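Local atomic coordinates of putative nisin-resistance protein (Streptococcus agalactiae 515, PDB entry 4Y68), a protein that probably acts as a membrane-linked lipoprotein peptidase of family S41 that recognises the lantibiotic nisin and confers resistance to it. Residues A[156-161]-A[219-224]. Residues are numbered along the deposited sequence; the frame is centred on the assembly and turned at random.
Sequences DLSNNT and AIITNH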
loop_
_atom_site.group_PDB
_atom_site.type_symbol
_atom_site.label_atom_id
_atom_site.label_comp_id
_atom_site.label_asym_id
_atom_site.label_seq_id
_atom_site.Cartn_x
_atom_site.Cartn_y
_atom_site.Cartn_z
ATOM N N ASP A 156 13.670 0.777 7.507
ATOM C CA ASP A 156 13.282 -0.595 7.794
ATOM C C ASP A 156 11.785 -0.787 7.574
ATOM O O ASP A 156 10.955 -0.248 8.324
ATOM C CB ASP A 156 13.681 -0.968 9.227
ATOM C CG ASP A 156 13.353 -2.410 9.570
ATOM O OD1 ASP A 156 13.066 -3.221 8.639
ATOM O OD2 ASP A 156 13.392 -2.729 10.777
ATOM N N LEU A 157 11.469 -1.557 6.528
ATOM C CA LEU A 157 10.101 -1.856 6.123
ATOM C C LEU A 157 9.705 -3.284 6.471
ATOM O O LEU A 157 8.649 -3.739 6.032
ATOM C CB LEU A 157 9.920 -1.629 4.603
ATOM C CG LEU A 157 10.138 -0.197 4.063
ATOM C CD1 LEU A 157 10.351 -0.184 2.560
ATOM C CD2 LEU A 157 9.016 0.759 4.444
ATOM N N SER A 158 10.558 -3.997 7.213
ATOM C CA SER A 158 10.189 -5.335 7.732
ATOM C C SER A 158 8.813 -5.317 8.369
ATOM O O SER A 158 8.492 -4.400 9.120
ATOM C CB SER A 158 11.194 -5.838 8.779
ATOM O OG SER A 158 12.519 -5.870 8.278
ATOM N N ASN A 159 7.996 -6.316 8.079
ATOM C CA ASN A 159 6.723 -6.463 8.768
ATOM C C ASN A 159 5.733 -5.342 8.520
ATOM O O ASN A 159 4.698 -5.301 9.175
ATOM C CB ASN A 159 6.941 -6.586 10.287
ATOM C CG ASN A 159 7.857 -7.753 10.651
ATOM O OD1 ASN A 159 7.892 -8.754 9.942
ATOM N ND2 ASN A 159 8.617 -7.613 11.749
ATOM N N ASN A 160 6.047 -4.413 7.621
ATOM C CA ASN A 160 5.067 -3.383 7.261
ATOM C C ASN A 160 4.183 -3.956 6.164
ATOM O O ASN A 160 4.640 -4.149 5.042
ATOM C CB ASN A 160 5.765 -2.090 6.815
ATOM C CG ASN A 160 4.799 -0.992 6.396
ATOM O OD1 ASN A 160 3.623 -1.235 6.100
ATOM N ND2 ASN A 160 5.310 0.234 6.336
ATOM N N THR A 161 2.929 -4.253 6.498
ATOM C CA THR A 161 2.011 -4.913 5.550
ATOM C C THR A 161 1.107 -3.912 4.829
ATOM O O THR A 161 0.107 -4.291 4.196
ATOM C CB THR A 161 1.111 -5.951 6.255
ATOM O OG1 THR A 161 0.210 -5.259 7.124
ATOM C CG2 THR A 161 1.955 -6.952 7.101
ATOM N N ALA A 219 20.028 2.804 2.910
ATOM C CA ALA A 219 19.822 1.365 2.866
ATOM C C ALA A 219 18.382 1.035 3.264
ATOM O O ALA A 219 17.882 1.509 4.281
ATOM C CB ALA A 219 20.806 0.655 3.770
ATOM N N ILE A 220 17.718 0.226 2.456
ATOM C CA ILE A 220 16.341 -0.145 2.734
ATOM C C ILE A 220 16.220 -1.621 3.062
ATOM O O ILE A 220 16.683 -2.461 2.307
ATOM C CB ILE A 220 15.413 0.153 1.540
ATOM C CG1 ILE A 220 15.475 1.624 1.154
ATOM C CG2 ILE A 220 13.993 -0.179 1.893
ATOM C CD1 ILE A 220 14.581 1.946 0.014
ATOM N N ILE A 221 15.563 -1.942 4.168
ATOM C CA ILE A 221 15.418 -3.343 4.560
ATOM C C ILE A 221 13.977 -3.819 4.374
ATOM O O ILE A 221 13.025 -3.110 4.722
ATOM C CB ILE A 221 15.859 -3.562 6.033
ATOM C CG1 ILE A 221 17.306 -3.125 6.214
ATOM C CG2 ILE A 221 15.652 -5.021 6.465
ATOM C CD1 ILE A 221 17.814 -3.224 7.664
ATOM N N THR A 222 13.825 -5.005 3.795
ATOM C CA THR A 222 12.526 -5.617 3.599
ATOM C C THR A 222 12.582 -7.060 4.089
ATOM O O THR A 222 13.653 -7.660 4.125
ATOM C CB THR A 222 12.108 -5.589 2.112
ATOM O OG1 THR A 222 12.992 -6.410 1.341
ATOM C CG2 THR A 222 12.140 -4.166 1.549
ATOM N N ASN A 223 11.439 -7.636 4.457
ATOM C CA ASN A 223 11.396 -9.071 4.709
ATOM C C ASN A 223 10.154 -9.649 4.048
ATOM O O ASN A 223 9.471 -8.922 3.340
ATOM C CB ASN A 223 11.461 -9.394 6.212
ATOM C CG ASN A 223 10.235 -8.948 6.992
ATOM O OD1 ASN A 223 9.363 -8.269 6.469
ATOM N ND2 ASN A 223 10.176 -9.333 8.279
ATOM N N HIS A 224 9.876 -10.942 4.250
ATOM C CA HIS A 224 8.783 -11.613 3.550
ATOM C C HIS A 224 7.404 -11.009 3.844
ATOM O O HIS A 224 6.468 -11.179 3.065
ATOM C CB HIS A 224 8.765 -13.110 3.899
ATOM C CG HIS A 224 9.799 -13.916 3.173
ATOM N ND1 HIS A 224 10.074 -13.741 1.831
ATOM C CD2 HIS A 224 10.635 -14.895 3.603
ATOM C CE1 HIS A 224 11.028 -14.582 1.466
ATOM N NE2 HIS A 224 11.385 -15.294 2.521
#
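Asn223 grips the turn Leu157 to Asn160 with both ends of its side-chain amide. Its OD1 accepts from the backbone N of Asn159 at 2.9 Å, and also from the N of Lys225. Its ND2 donates to Asn159 OD1, again at 2.9 Å and nearly straight (174°). The donor stands well above the carbonyl plane of Asn159, although the acceptor lies in the amide plane of Asn223; the two amide planes are 57° apart. The CG of Asn223 sits between its own backbone N and carbonyl carbon (chi1 67°), which raises the amide to the turn. Two residues earlier on each segment, Leu157 N donates to Ile221 O at 2.8 Å, the last link of the parallel strand pairing. The turn is type II, closed by Asn160 N on Leu157 O. Thr226 OG1 bonds both Leu157 O and Asn223 N, a second link between the segments. The bond from Ser158 N to Asp156 OD1, met above the carboxylate plane, makes an Asx turn; Ser158 OG adds a second on the syn lone pair. Ile221 CG2 packs against Ser158 OG, 3.7 Å away, and against Asp156 OD1. Leu157 CD1 meets Ile220 CG2 on the other face, which helix 229-235 covers through Phe234. Helix 297-308 packs on Ile221. The contact thus joins the ends of neighbouring central strands 152-156 and 218-222 of the mixed sheet.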